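Local coordinates for F5/8 type C domain protein (Bacteroides ovatus, PDB 4ZRX), which is a putative alpha-L-fucosidase that probably hydrolyses fucosides with a TIM-barrel catalytic domain and carries a C-terminal F5/8 type C domain, at residues A573-N576 and M577-G581. Numbering follows the deposited sequence.
Sequences AKVN and MNEIG
Met-577 N lies off one face of the Asn-576 carboxamide, 3.3 Å from CG, while at the edge OD1 receives Asn-578 N in the carbonyl plane, on a lone pair, at 3.0 Å. The other flat group, the Glu-579 carboxylate, takes the Asn-576 N-H through OE1 (2.9 Å), almost straight, on the anti side and 22° out of its plane. From the opposite side of that plane a water 2.6 Å away donates to OE1, and it donates to Lys-574 O as well, while OE2 is held by Ser-506 N and a salt bridge to Lys-511. Both carboxylate oxygens are thus engaged, which should fix the group's rotation, and the lysine probably favours its charged form. With CG anti to the backbone N (chi1 -167°), the Asn-576 amide lies beside its own carbonyl carbon, from where OD1 reaches Asn-578 N. The backbone closes the turn, Glu-579 N donating to Asn-576 O at 2.9 Å. Val-575 CG1 rests 3.9 Å from Ile-580 CD1, the side chains crossing at about a right angle and both packing on Leu-488. Asn-576 forms an Asx turn as N-cap of the 3-10 segment 577-579, and Glu-579, at N3, supplies the returning half of a capping box, just before the last strand of the F5/8 type C beta-sandwich.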
ATOM      1  N   ALA A 573       1.068  36.701  14.549  1.00 43.04           N
ATOM      2  CA  ALA A 573       0.799  35.309  14.180  1.00 41.30           C
ATOM      3  C   ALA A 573       0.814  35.127  12.678  1.00 41.47           C
ATOM      4  O   ALA A 573       0.619  36.080  11.927  1.00 42.31           O
ATOM      5  CB  ALA A 573      -0.552  34.838  14.748  1.00 40.35           C
ATOM      6  N   LYS A 574       1.070  33.898  12.256  1.00 39.84           N
ATOM      7  CA  LYS A 574       0.892  33.500  10.884  1.00 40.98           C
ATOM      8  C   LYS A 574      -0.235  32.498  10.810  1.00 39.25           C
ATOM      9  O   LYS A 574      -0.173  31.389  11.419  1.00 38.23           O
ATOM     10  CB  LYS A 574       2.151  32.831  10.332  1.00 44.36           C
ATOM     11  CG  LYS A 574       3.332  33.788  10.167  1.00 48.85           C
ATOM     12  CD  LYS A 574       4.522  33.050   9.549  1.00 52.62           C
ATOM     13  CE  LYS A 574       5.580  33.996   9.013  1.00 57.35           C
ATOM     14  NZ  LYS A 574       6.251  34.741  10.107  1.00 59.09           N
ATOM     15  N   VAL A 575      -1.205  32.840   9.987  1.00 36.68           N
ATOM     16  CA  VAL A 575      -2.378  32.007   9.784  1.00 36.34           C
ATOM     17  C   VAL A 575      -2.552  31.772   8.284  1.00 37.04           C
ATOM     18  O   VAL A 575      -2.407  32.699   7.505  1.00 39.22           O
ATOM     19  CB  VAL A 575      -3.619  32.718  10.426  1.00 33.89           C
ATOM     20  CG1 VAL A 575      -4.870  31.845  10.338  1.00 33.31           C
ATOM     21  CG2 VAL A 575      -3.333  32.979  11.892  1.00 33.40           C
ATOM     22  N   ASN A 576      -2.842  30.540   7.899  1.00 36.78           N
ATOM     23  CA  ASN A 576      -3.104  30.149   6.510  1.00 39.59           C
ATOM     24  C   ASN A 576      -4.613  30.094   6.314  1.00 37.45           C
ATOM     25  O   ASN A 576      -5.360  29.766   7.234  1.00 32.74           O
ATOM     26  CB  ASN A 576      -2.513  28.739   6.231  1.00 42.17           C
ATOM     27  CG  ASN A 576      -2.455  28.359   4.704  1.00 48.88           C
ATOM     28  OD1 ASN A 576      -3.426  27.841   4.094  1.00 49.46           O
ATOM     29  ND2 ASN A 576      -1.274  28.552   4.109  1.00 51.89           N
HETATM   30  N   MSE A 577      -5.059  30.363   5.104  1.00 37.72           N
HETATM   31  CA  MSE A 577      -6.461  30.212   4.786  1.00 37.59           C
HETATM   32  C   MSE A 577      -7.067  28.804   5.121  1.00 36.70           C
HETATM   33  O   MSE A 577      -8.260  28.684   5.467  1.00 35.95           O
HETATM   34  CB  MSE A 577      -6.636  30.509   3.304  1.00 40.15           C
HETATM   35  CG  MSE A 577      -8.033  30.789   2.941  1.00 41.22           C
HETATM   36 SE   MSE A 577      -8.102  31.598   1.153  0.75 45.40          SE
HETATM   37  CE  MSE A 577      -8.028  29.974   0.089  1.00 45.87           C
ATOM     38  N   ASN A 578      -6.260  27.749   4.959  1.00 36.14           N
ATOM     39  CA  ASN A 578      -6.685  26.378   5.284  1.00 37.54           C
ATOM     40  C   ASN A 578      -6.878  26.131   6.787  1.00 35.00           C
ATOM     41  O   ASN A 578      -7.451  25.095   7.146  1.00 35.23           O
ATOM     42  CB  ASN A 578      -5.704  25.320   4.700  1.00 40.63           C
ATOM     43  CG  ASN A 578      -5.963  25.004   3.209  1.00 45.87           C
ATOM     44  OD1 ASN A 578      -7.059  25.206   2.675  1.00 49.36           O
ATOM     45  ND2 ASN A 578      -4.938  24.479   2.535  1.00 50.59           N
ATOM     46  N   GLU A 579      -6.417  27.066   7.643  1.00 31.39           N
ATOM     47  CA  GLU A 579      -6.632  26.992   9.095  1.00 29.91           C
ATOM     48  C   GLU A 579      -7.892  27.746   9.549  1.00 29.31           C
ATOM     49  O   GLU A 579      -8.110  27.858  10.754  1.00 28.46           O
ATOM     50  CB  GLU A 579      -5.430  27.603   9.820  1.00 29.50           C
ATOM     51  CG  GLU A 579      -4.110  26.835   9.463  1.00 31.45           C
ATOM     52  CD  GLU A 579      -2.904  27.419  10.165  1.00 32.15           C
ATOM     53  OE1 GLU A 579      -2.625  28.614  10.003  1.00 32.99           O
ATOM     54  OE2 GLU A 579      -2.207  26.661  10.883  1.00 32.50           O
ATOM     55  N   ILE A 580      -8.622  28.353   8.613  1.00 28.74           N
ATOM     56  CA  ILE A 580      -9.818  29.063   8.940  1.00 29.21           C
ATOM     57  C   ILE A 580     -10.998  28.290   8.394  1.00 29.23           C
ATOM     58  O   ILE A 580     -10.927  27.765   7.274  1.00 30.21           O
ATOM     59  CB  ILE A 580      -9.768  30.473   8.312  1.00 30.77           C
ATOM     60  CG1 ILE A 580      -8.613  31.283   8.918  1.00 30.89           C
ATOM     61  CG2 ILE A 580     -11.100  31.156   8.462  1.00 31.12           C
ATOM     62  CD1 ILE A 580      -8.733  31.531  10.398  1.00 31.43           C
ATOM     63  N   GLY A 581     -12.076  28.213   9.176  1.00 29.26           N
ATOM     64  CA  GLY A 581     -13.377  27.723   8.691  1.00 29.34           C
ATOM     65  C   GLY A 581     -14.463  28.718   9.077  1.00 30.00           C
ATOM     66  O   GLY A 581     -14.273  29.592   9.934  1.00 29.05           O
TER
HETATM   67  O   HOH W   1      -1.725  29.402  12.343  1.00 36.07           O